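Local structure of SusD superfamily protein (Bacteroides fragilis NCTC 9343, 3NQP) at residues A[87-92]-A[126-131]; A[93-98]-A[122-127]; A[136-141]-A[164-169]. The protein probably binds glycans at the outer membrane as a SusD-family protein, taking part in carbohydrate capture and uptake. All coordinates share one frame; numbering follows the deposited sequence. Where two conformers were deposited one is given.

Contact 1 of 3, residues A[87-92]-A[126-131]; sequences DLFGRI and FYYFDL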
loop_
_atom_site.group_PDB
_atom_site.type_symbol
_atom_site.label_atom_id
_atom_site.label_comp_id
_atom_site.label_asym_id
_atom_site.label_seq_id
_atom_site.Cartn_x
_atom_site.Cartn_y
_atom_site.Cartn_z
ATOM N N ASP A 87 12.598 -11.481 2.206
ATOM C CA ASP A 87 12.903 -12.372 1.085
ATOM C C ASP A 87 12.887 -11.626 -0.246
ATOM O O ASP A 87 12.485 -12.172 -1.258
ATOM C CB ASP A 87 11.907 -13.548 1.076
ATOM C CG ASP A 87 12.485 -14.824 0.424
ATOM O OD1 ASP A 87 13.712 -14.943 0.248
ATOM O OD2 ASP A 87 11.697 -15.725 0.109
ATOM N N LEU A 88 13.274 -10.357 -0.249
ATOM C CA LEU A 88 13.283 -9.608 -1.491
ATOM C C LEU A 88 14.579 -9.689 -2.309
ATOM O O LEU A 88 14.579 -9.298 -3.501
ATOM C CB LEU A 88 12.919 -8.151 -1.270
ATOM C CG LEU A 88 11.527 -7.910 -0.648
ATOM C CD1 LEU A 88 11.267 -6.415 -0.448
ATOM C CD2 LEU A 88 10.446 -8.530 -1.489
ATOM N N PHE A 89 15.677 -10.148 -1.729
ATOM C CA PHE A 89 16.949 -10.100 -2.481
ATOM C C PHE A 89 16.996 -11.106 -3.632
ATOM O O PHE A 89 17.682 -10.857 -4.637
ATOM C CB PHE A 89 18.196 -10.204 -1.569
ATOM C CG PHE A 89 18.508 -8.917 -0.863
ATOM C CD1 PHE A 89 18.994 -7.825 -1.571
ATOM C CD2 PHE A 89 18.257 -8.782 0.479
ATOM C CE1 PHE A 89 19.257 -6.640 -0.946
ATOM C CE2 PHE A 89 18.493 -7.591 1.104
ATOM C CZ PHE A 89 19.014 -6.519 0.406
ATOM N N GLY A 90 16.268 -12.219 -3.525
ATOM C CA GLY A 90 16.209 -13.151 -4.660
ATOM C C GLY A 90 15.592 -12.455 -5.881
ATOM O O GLY A 90 16.130 -12.522 -7.016
ATOM N N ARG A 91 14.493 -11.736 -5.639
ATOM C CA ARG A 91 13.828 -10.946 -6.689
ATOM C C ARG A 91 14.742 -9.887 -7.292
ATOM O O ARG A 91 14.808 -9.741 -8.521
ATOM C CB ARG A 91 12.586 -10.278 -6.112
ATOM C CG ARG A 91 11.433 -11.238 -5.969
ATOM C CD ARG A 91 10.516 -10.754 -4.882
ATOM N NE ARG A 91 9.326 -11.569 -4.812
ATOM C CZ ARG A 91 9.115 -12.532 -3.928
ATOM N NH1 ARG A 91 10.006 -12.852 -2.986
ATOM N NH2 ARG A 91 7.982 -13.191 -4.003
ATOM N N ILE A 92 15.396 -9.127 -6.409
ATOM C CA ILE A 92 16.356 -8.094 -6.819
ATOM C C ILE A 92 17.461 -8.691 -7.705
ATOM O O ILE A 92 17.818 -8.103 -8.728
ATOM C CB ILE A 92 16.997 -7.345 -5.616
ATOM C CG1 ILE A 92 15.963 -6.403 -4.996
ATOM C CG2 ILE A 92 18.275 -6.531 -6.056
ATOM C CD1 ILE A 92 16.287 -5.931 -3.588
ATOM N N PHE A 126 11.620 0.169 -6.752
ATOM C CA PHE A 126 10.451 -0.177 -5.983
ATOM C C PHE A 126 10.817 -1.060 -4.794
ATOM O O PHE A 126 10.415 -0.792 -3.671
ATOM C CB PHE A 126 9.438 -0.876 -6.876
ATOM C CG PHE A 126 8.248 -1.383 -6.144
ATOM C CD1 PHE A 126 7.168 -0.558 -5.921
ATOM C CD2 PHE A 126 8.206 -2.681 -5.693
ATOM C CE1 PHE A 126 6.070 -1.018 -5.257
ATOM C CE2 PHE A 126 7.102 -3.160 -5.019
ATOM C CZ PHE A 126 6.028 -2.315 -4.798
ATOM N N TYR A 127 11.545 -2.133 -5.060
ATOM C CA TYR A 127 11.913 -3.051 -4.018
ATOM C C TYR A 127 12.843 -2.367 -3.018
ATOM O O TYR A 127 12.652 -2.473 -1.825
ATOM C CB TYR A 127 12.603 -4.281 -4.592
ATOM C CG TYR A 127 11.674 -5.313 -5.216
ATOM C CD1 TYR A 127 10.643 -5.920 -4.484
ATOM C CD2 TYR A 127 11.860 -5.730 -6.519
ATOM C CE1 TYR A 127 9.809 -6.912 -5.060
ATOM C CE2 TYR A 127 11.045 -6.726 -7.093
ATOM C CZ TYR A 127 10.045 -7.319 -6.374
ATOM O OH TYR A 127 9.277 -8.304 -6.986
ATOM N N TYR A 128 13.839 -1.643 -3.503
ATOM C CA TYR A 128 14.759 -1.009 -2.563
ATOM C C TYR A 128 14.107 0.073 -1.698
ATOM O O TYR A 128 14.589 0.350 -0.605
ATOM C CB TYR A 128 16.019 -0.486 -3.274
ATOM C CG TYR A 128 17.108 -1.556 -3.353
ATOM C CD1 TYR A 128 17.759 -2.021 -2.204
ATOM C CD2 TYR A 128 17.449 -2.109 -4.542
ATOM C CE1 TYR A 128 18.741 -3.025 -2.264
ATOM C CE2 TYR A 128 18.461 -3.088 -4.632
ATOM C CZ TYR A 128 19.104 -3.538 -3.494
ATOM O OH TYR A 128 20.103 -4.504 -3.606
ATOM N N PHE A 129 13.027 0.682 -2.180
ATOM C CA PHE A 129 12.320 1.727 -1.429
ATOM C C PHE A 129 11.507 1.100 -0.281
ATOM O O PHE A 129 11.442 1.683 0.811
ATOM C CB PHE A 129 11.444 2.572 -2.367
ATOM C CG PHE A 129 10.701 3.715 -1.693
ATOM C CD1 PHE A 129 11.339 4.600 -0.851
ATOM C CD2 PHE A 129 9.340 3.906 -1.944
ATOM C CE1 PHE A 129 10.649 5.651 -0.268
ATOM C CE2 PHE A 129 8.638 4.937 -1.373
ATOM C CZ PHE A 129 9.307 5.836 -0.523
ATOM N N ASP A 130 10.904 -0.070 -0.503
ATOM C CA ASP A 130 10.333 -0.843 0.620
ATOM C C ASP A 130 11.454 -1.178 1.634
ATOM O O ASP A 130 11.280 -0.964 2.857
ATOM C CB ASP A 130 9.629 -2.101 0.153
ATOM C CG ASP A 130 8.128 -1.870 -0.210
ATOM O OD1 ASP A 130 7.662 -0.712 -0.219
ATOM O OD2 ASP A 130 7.453 -2.867 -0.505
ATOM N N LEU A 131 12.588 -1.693 1.154
ATOM C CA LEU A 131 13.675 -2.063 2.067
ATOM C C LEU A 131 14.161 -0.836 2.847
ATOM O O LEU A 131 14.405 -0.914 4.053
ATOM C CB LEU A 131 14.830 -2.753 1.323
ATOM C CG LEU A 131 14.507 -4.177 0.807
ATOM C CD1 LEU A 131 15.636 -4.656 -0.026
ATOM C CD2 LEU A 131 14.222 -5.198 1.904
#

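Contact 2 of 3, residues A[93-98]-A[122-127]; sequences TNLNLF and GLRAFY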
loop_
_atom_site.group_PDB
_atom_site.type_symbol
_atom_site.label_atom_id
_atom_site.label_comp_id
_atom_site.label_asym_id
_atom_site.label_seq_id
_atom_site.Cartn_x
_atom_site.Cartn_y
_atom_site.Cartn_z
ATOM N N THR A 93 17.995 -9.846 -7.332
ATOM C CA THR A 93 19.112 -10.399 -8.093
ATOM C C THR A 93 18.684 -10.811 -9.508
ATOM O O THR A 93 19.489 -10.732 -10.431
ATOM C CB THR A 93 19.835 -11.536 -7.321
ATOM O OG1 THR A 93 18.893 -12.547 -6.950
ATOM C CG2 THR A 93 20.473 -10.958 -6.073
ATOM N N ASN A 94 17.424 -11.211 -9.689
ATOM C CA ASN A 94 16.887 -11.479 -11.006
ATOM C C ASN A 94 16.769 -10.212 -11.837
ATOM O O ASN A 94 17.011 -10.239 -13.059
ATOM C CB ASN A 94 15.532 -12.216 -10.942
ATOM C CG ASN A 94 15.664 -13.665 -10.407
ATOM O OD1 ASN A 94 16.760 -14.142 -10.098
ATOM N ND2 ASN A 94 14.546 -14.340 -10.282
ATOM N N LEU A 95 16.449 -9.090 -11.193
ATOM C CA LEU A 95 16.462 -7.807 -11.877
ATOM C C LEU A 95 17.885 -7.474 -12.332
ATOM O O LEU A 95 18.093 -7.084 -13.478
ATOM C CB LEU A 95 15.944 -6.698 -10.970
ATOM C CG LEU A 95 14.537 -6.863 -10.369
ATOM C CD1 LEU A 95 14.219 -5.616 -9.601
ATOM C CD2 LEU A 95 13.511 -7.182 -11.435
ATOM N N ASN A 96 18.860 -7.646 -11.440
ATOM C CA ASN A 96 20.262 -7.370 -11.794
ATOM C C ASN A 96 20.674 -8.216 -12.990
ATOM O O ASN A 96 21.282 -7.727 -13.930
ATOM C CB ASN A 96 21.169 -7.621 -10.583
ATOM C CG ASN A 96 20.797 -6.764 -9.374
ATOM O OD1 ASN A 96 20.123 -5.762 -9.517
ATOM N ND2 ASN A 96 21.257 -7.157 -8.182
ATOM N N LEU A 97 20.304 -9.493 -12.961
ATOM C CA LEU A 97 20.661 -10.399 -14.036
ATOM C C LEU A 97 20.016 -9.948 -15.346
ATOM O O LEU A 97 20.640 -9.958 -16.382
ATOM C CB LEU A 97 20.203 -11.826 -13.684
ATOM C CG LEU A 97 20.642 -12.961 -14.619
ATOM C CD1 LEU A 97 22.166 -12.976 -14.730
ATOM C CD2 LEU A 97 20.125 -14.316 -14.117
ATOM N N PHE A 98 18.744 -9.565 -15.307
ATOM C CA PHE A 98 18.107 -9.082 -16.521
ATOM C C PHE A 98 18.850 -7.877 -17.095
ATOM O O PHE A 98 19.058 -7.786 -18.314
ATOM C CB PHE A 98 16.662 -8.734 -16.288
ATOM C CG PHE A 98 15.906 -8.397 -17.554
ATOM C CD1 PHE A 98 15.198 -9.376 -18.251
ATOM C CD2 PHE A 98 15.861 -7.099 -18.027
ATOM C CE1 PHE A 98 14.472 -9.047 -19.400
ATOM C CE2 PHE A 98 15.153 -6.782 -19.193
ATOM C CZ PHE A 98 14.481 -7.779 -19.887
ATOM N N GLY A 122 12.857 0.558 -12.795
ATOM C CA GLY A 122 11.762 0.998 -11.955
ATOM C C GLY A 122 11.474 0.045 -10.805
ATOM O O GLY A 122 11.211 0.465 -9.670
ATOM N N LEU A 123 11.442 -1.241 -11.108
ATOM C CA LEU A 123 11.133 -2.255 -10.123
ATOM C C LEU A 123 12.260 -2.444 -9.138
ATOM O O LEU A 123 12.014 -2.770 -7.964
ATOM C CB LEU A 123 10.808 -3.583 -10.811
ATOM C CG LEU A 123 9.456 -3.644 -11.521
ATOM C CD1 LEU A 123 9.297 -5.021 -12.252
ATOM C CD2 LEU A 123 8.257 -3.389 -10.600
ATOM N N ARG A 124 13.497 -2.194 -9.561
ATOM C CA ARG A 124 14.594 -2.308 -8.608
ATOM C C ARG A 124 14.506 -1.152 -7.590
ATOM O O ARG A 124 14.714 -1.374 -6.391
ATOM C CB ARG A 124 15.962 -2.328 -9.255
ATOM C CG ARG A 124 17.049 -2.728 -8.276
ATOM C CD ARG A 124 18.329 -3.110 -9.044
ATOM N NE ARG A 124 18.936 -1.939 -9.678
ATOM C CZ ARG A 124 20.060 -1.976 -10.393
ATOM N NH1 ARG A 124 20.689 -3.130 -10.596
ATOM N NH2 ARG A 124 20.568 -0.862 -10.886
ATOM N N ALA A 125 14.141 0.043 -8.054
ATOM C CA ALA A 125 13.814 1.145 -7.162
ATOM C C ALA A 125 12.664 0.776 -6.203
ATOM O O ALA A 125 12.682 1.115 -5.028
ATOM C CB ALA A 125 13.407 2.397 -7.973
ATOM N N PHE A 126 11.620 0.169 -6.752
ATOM C CA PHE A 126 10.451 -0.177 -5.983
ATOM C C PHE A 126 10.817 -1.060 -4.794
ATOM O O PHE A 126 10.415 -0.792 -3.671
ATOM C CB PHE A 126 9.438 -0.876 -6.876
ATOM C CG PHE A 126 8.248 -1.383 -6.144
ATOM C CD1 PHE A 126 7.168 -0.558 -5.921
ATOM C CD2 PHE A 126 8.206 -2.681 -5.693
ATOM C CE1 PHE A 126 6.070 -1.018 -5.257
ATOM C CE2 PHE A 126 7.102 -3.160 -5.019
ATOM C CZ PHE A 126 6.028 -2.315 -4.798
ATOM N N TYR A 127 11.545 -2.133 -5.060
ATOM C CA TYR A 127 11.913 -3.051 -4.018
ATOM C C TYR A 127 12.843 -2.367 -3.018
ATOM O O TYR A 127 12.652 -2.473 -1.825
ATOM C CB TYR A 127 12.603 -4.281 -4.592
ATOM C CG TYR A 127 11.674 -5.313 -5.216
ATOM C CD1 TYR A 127 10.643 -5.920 -4.484
ATOM C CD2 TYR A 127 11.860 -5.730 -6.519
ATOM C CE1 TYR A 127 9.809 -6.912 -5.060
ATOM C CE2 TYR A 127 11.045 -6.726 -7.093
ATOM C CZ TYR A 127 10.045 -7.319 -6.374
ATOM O OH TYR A 127 9.277 -8.304 -6.986
#

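Contact 3 of 3, residues A[136-141]-A[164-169]; sequences GGVPLR and KEVMTQ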
loop_
_atom_site.group_PDB
_atom_site.type_symbol
_atom_site.label_atom_id
_atom_site.label_comp_id
_atom_site.label_asym_id
_atom_site.label_seq_id
_atom_site.Cartn_x
_atom_site.Cartn_y
_atom_site.Cartn_z
ATOM N N GLY A 136 15.872 0.913 6.618
ATOM C CA GLY A 136 16.877 1.960 6.465
ATOM C C GLY A 136 18.024 1.469 5.591
ATOM O O GLY A 136 17.862 1.218 4.393
ATOM N N GLY A 137 19.186 1.278 6.195
ATOM C CA GLY A 137 20.277 0.652 5.501
ATOM C C GLY A 137 20.100 -0.854 5.328
ATOM O O GLY A 137 19.650 -1.539 6.242
ATOM N N VAL A 138 20.430 -1.335 4.132
ATOM C CA VAL A 138 20.386 -2.757 3.768
ATOM C C VAL A 138 21.548 -3.041 2.813
ATOM O O VAL A 138 22.118 -2.103 2.232
ATOM C CB VAL A 138 19.079 -3.145 3.025
ATOM C CG1 VAL A 138 17.826 -2.991 3.947
ATOM C CG2 VAL A 138 18.966 -2.381 1.689
ATOM N N PRO A 139 21.906 -4.323 2.620
ATOM C CA PRO A 139 22.947 -4.652 1.634
ATOM C C PRO A 139 22.572 -4.147 0.255
ATOM O O PRO A 139 21.406 -4.262 -0.134
ATOM C CB PRO A 139 22.949 -6.181 1.632
ATOM C CG PRO A 139 22.417 -6.574 2.956
ATOM C CD PRO A 139 21.396 -5.532 3.290
ATOM N N LEU A 140 23.512 -3.558 -0.482
ATOM C CA LEU A 140 23.214 -3.112 -1.841
ATOM C C LEU A 140 23.708 -4.141 -2.858
ATOM O O LEU A 140 24.847 -4.049 -3.349
ATOM C CB LEU A 140 23.834 -1.738 -2.150
ATOM C CG LEU A 140 23.037 -0.511 -1.791
ATOM C CD1 LEU A 140 23.874 0.763 -2.116
ATOM C CD2 LEU A 140 21.612 -0.534 -2.516
ATOM N N ARG A 141 22.843 -5.105 -3.167
ATOM C CA ARG A 141 23.105 -6.109 -4.200
ATOM C C ARG A 141 22.674 -5.585 -5.550
ATOM O O ARG A 141 21.471 -5.426 -5.820
ATOM C CB ARG A 141 22.370 -7.416 -3.887
ATOM C CG ARG A 141 22.764 -7.988 -2.541
ATOM C CD ARG A 141 22.649 -9.504 -2.431
ATOM N NE ARG A 141 23.559 -10.038 -1.404
ATOM C CZ ARG A 141 23.296 -10.089 -0.097
ATOM N NH1 ARG A 141 22.133 -9.635 0.398
ATOM N NH2 ARG A 141 24.205 -10.596 0.731
ATOM N N LYS A 164 21.464 6.686 3.274
ATOM C CA LYS A 164 21.830 7.582 2.171
ATOM C C LYS A 164 22.342 6.834 0.945
ATOM O O LYS A 164 21.957 7.169 -0.183
ATOM C CB LYS A 164 22.862 8.632 2.594
ATOM C CG LYS A 164 23.416 9.437 1.412
ATOM C CD LYS A 164 22.387 10.382 0.799
ATOM C CE LYS A 164 23.097 11.478 -0.030
ATOM N NZ LYS A 164 22.189 12.387 -0.774
ATOM N N GLU A 165 23.220 5.844 1.149
ATOM C CA GLU A 165 23.747 5.068 0.019
ATOM C C GLU A 165 22.613 4.326 -0.703
ATOM O O GLU A 165 22.606 4.287 -1.933
ATOM C CB GLU A 165 24.801 4.068 0.458
ATOM C CG GLU A 165 26.107 4.740 0.919
ATOM C CD GLU A 165 27.078 3.766 1.556
ATOM O OE1 GLU A 165 26.698 2.916 2.349
ATOM O OE2 GLU A 165 28.262 3.882 1.273
ATOM N N VAL A 166 21.686 3.732 0.067
ATOM C CA VAL A 166 20.522 2.997 -0.511
ATOM C C VAL A 166 19.641 3.962 -1.327
ATOM O O VAL A 166 19.206 3.643 -2.457
ATOM C CB VAL A 166 19.706 2.275 0.571
ATOM C CG1 VAL A 166 18.436 1.667 0.015
ATOM C CG2 VAL A 166 20.587 1.176 1.260
HETATM N N MSE A 167 19.380 5.147 -0.765
HETATM C CA MSE A 167 18.521 6.133 -1.449
HETATM C C MSE A 167 19.214 6.714 -2.678
HETATM O O MSE A 167 18.575 7.033 -3.675
HETATM C CB MSE A 167 18.155 7.288 -0.521
HETATM C CG MSE A 167 17.113 8.243 -1.119
HETATM SE SE MSE A 167 15.506 7.449 -1.865
HETATM C CE MSE A 167 14.593 6.907 -0.267
ATOM N N THR A 168 20.518 6.878 -2.608
ATOM C CA THR A 168 21.254 7.306 -3.811
ATOM C C THR A 168 20.982 6.326 -4.960
ATOM O O THR A 168 20.727 6.752 -6.091
ATOM C CB THR A 168 22.742 7.490 -3.502
ATOM O OG1 THR A 168 22.835 8.580 -2.583
ATOM C CG2 THR A 168 23.562 7.790 -4.752
ATOM N N GLN A 169 20.965 5.030 -4.654
ATOM C CA GLN A 169 20.765 4.013 -5.641
ATOM C C GLN A 169 19.342 4.009 -6.141
ATOM O O GLN A 169 19.098 3.849 -7.347
ATOM C CB GLN A 169 21.049 2.630 -5.070
ATOM C CG GLN A 169 20.908 1.507 -6.124
ATOM C CD GLN A 169 21.875 1.656 -7.280
ATOM O OE1 GLN A 169 23.021 2.053 -7.092
ATOM N NE2 GLN A 169 21.417 1.325 -8.491
#

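Contact 1 of 3, residues A[87-92]-A[126-131]
Ile-92 turns CG1 anti to its carbonyl carbon (chi1 -73°), and the extended second torsion (162°) carries CD1 to Tyr-128. That methyl lies over one face of the phenol ring, a CH-pi contact 3.8 Å from CD1 to the ring centroid. Branched at CB, isoleucine lays both arms on Tyr-128, with CG2 by the hydroxyl end, while CD1 also packs against Leu-131 CD1 at 3.8 Å. Phe-89 crosses Tyr-128 at about a right angle, and the phenol oxygen comes to the edge of the Phe-89 ring, with Tyr-128 OH 3.5 Å from Phe-89 CE1; this hydroxyl is hydrogen-bonded to Arg-141 O. Toward the start of helix 89-102, Leu-88 CD2 meets Tyr-127 CE1 at 4.0 Å and its twin CD1 meets Leu-131. Arg-91 contributes its aliphatic part: CD lies 3.5 Å from Tyr-127 OH, while NE bonds to His-34 O and NH1 weakly to Asp-87 O. An acetate ion, probably from the crystallisation liquor, lies beside this arginine. With no hydrogen bond across it, the interface is apolar packing of leucine, isoleucine and aromatic rings, as expected inside the TPR-related helical domain of SusD proteins, where helices 89-102 and 110-135 form an antiparallel hairpin.

Contact 2 of 3, residues A[93-98]-A[122-127]
An antiparallel helical hairpin, built from helices 89-102 and 110-135 of the SusD N-terminal region, brings Leu-95 against Arg-124. The axes of segments 93-98 and 122-127 approach to 10.0 Å, with 157° between their directions, and Leu-95 bridges them. Leu-95 CD1 does all the touching: it rests 3.5 Å from Arg-124 CA and 3.7 Å from Arg-124 CB, and approaches the edge of the Tyr-127 ring, 3.9 Å from CD2. Leucine, unbranched at CB and forked at CG, can push one methyl onto the backbone of the facing helix. Beside this lies a polar touch. Arg-124 bends at chi3 (69°), which swings its guanidinium back to Asn-96, and NH1 donates a nearly straight hydrogen bond to Asn-96 OD1 (2.9 Å, 164°). The oxygen lies in the guanidinium plane, yet the donor stands well above the amide's carbonyl plane. Asparagine suits the buried site because it accepts here and donates through ND2 to Arg-141 O, adding no second charge. Arg-124 NE pairs with Asp-173, which probably balances its charge. Ile-31 touches both Leu-95 and Leu-123, so helix 21-37 lies against the apolar side of the hairpin, and helix 163-181 reaches it through Asp-173.

Contact 3 of 3, residues A[136-141]-A[164-169]
Peptide groups, not rings, are the flat surfaces that Val-166 and Leu-140 meet across this contact. Leu-140 CD1 lies over one face of the Glu-165 carbonyl, 3.7 Å from Glu-165 O, whereas Val-166 CG2 comes up to the backbone of Val-138, 3.7 Å from Val-138 O. Val-166 holds CG1 anti to its backbone N (chi1 173°), which leaves CG2 to face the loop, where it also meets Val-138 CG2 at 3.9 Å, the two side chains crossing at about a right angle. Leu-140 closes the other end of the patch, its CD2 4.1 Å from Gln-169 CB. Val-166 thus offers a compact methyl to the loop backbone, and Leu-140 reaches from the loop to lay its methyls on the helix. Gly-136, just after helix 110-135, has a positive phi (79°), a conformation that glycine tolerates readily because it lacks a CB; Val-138 is held by backbone bonding to Ser-161. The polar ends turn elsewhere, Glu-165 OE1 to Thr-162 N and Gln-169 NE2 to Asp-173. No hydrogen bond crosses, so the loop is held to helix 163-181 by van der Waals packing; Gly-136 O, buried without a partner, probably carries a small energetic cost.

Contacts 1 and 2 are successive levels of one hairpin, their centres about 8 Å apart: both join helix 89-102 to helix 110-135 and share Tyr-127, with contact 2 nested within contact 1, nearer the hairpin turn. Contact 3 follows in the chain, pairing the loop after helix 110-135 with helix 163-181; its centre lies about 11 Å from that of contact 1 and 14 Å from that of contact 2. Arg-141 ties the three together, since its carbonyl oxygen receives probable hydrogen bonds from Tyr-128 OH of contact 1 and Asn-96 ND2 of contact 2. Through these contacts hairpin, loop and next helix are joined, on one side of the chain's centre.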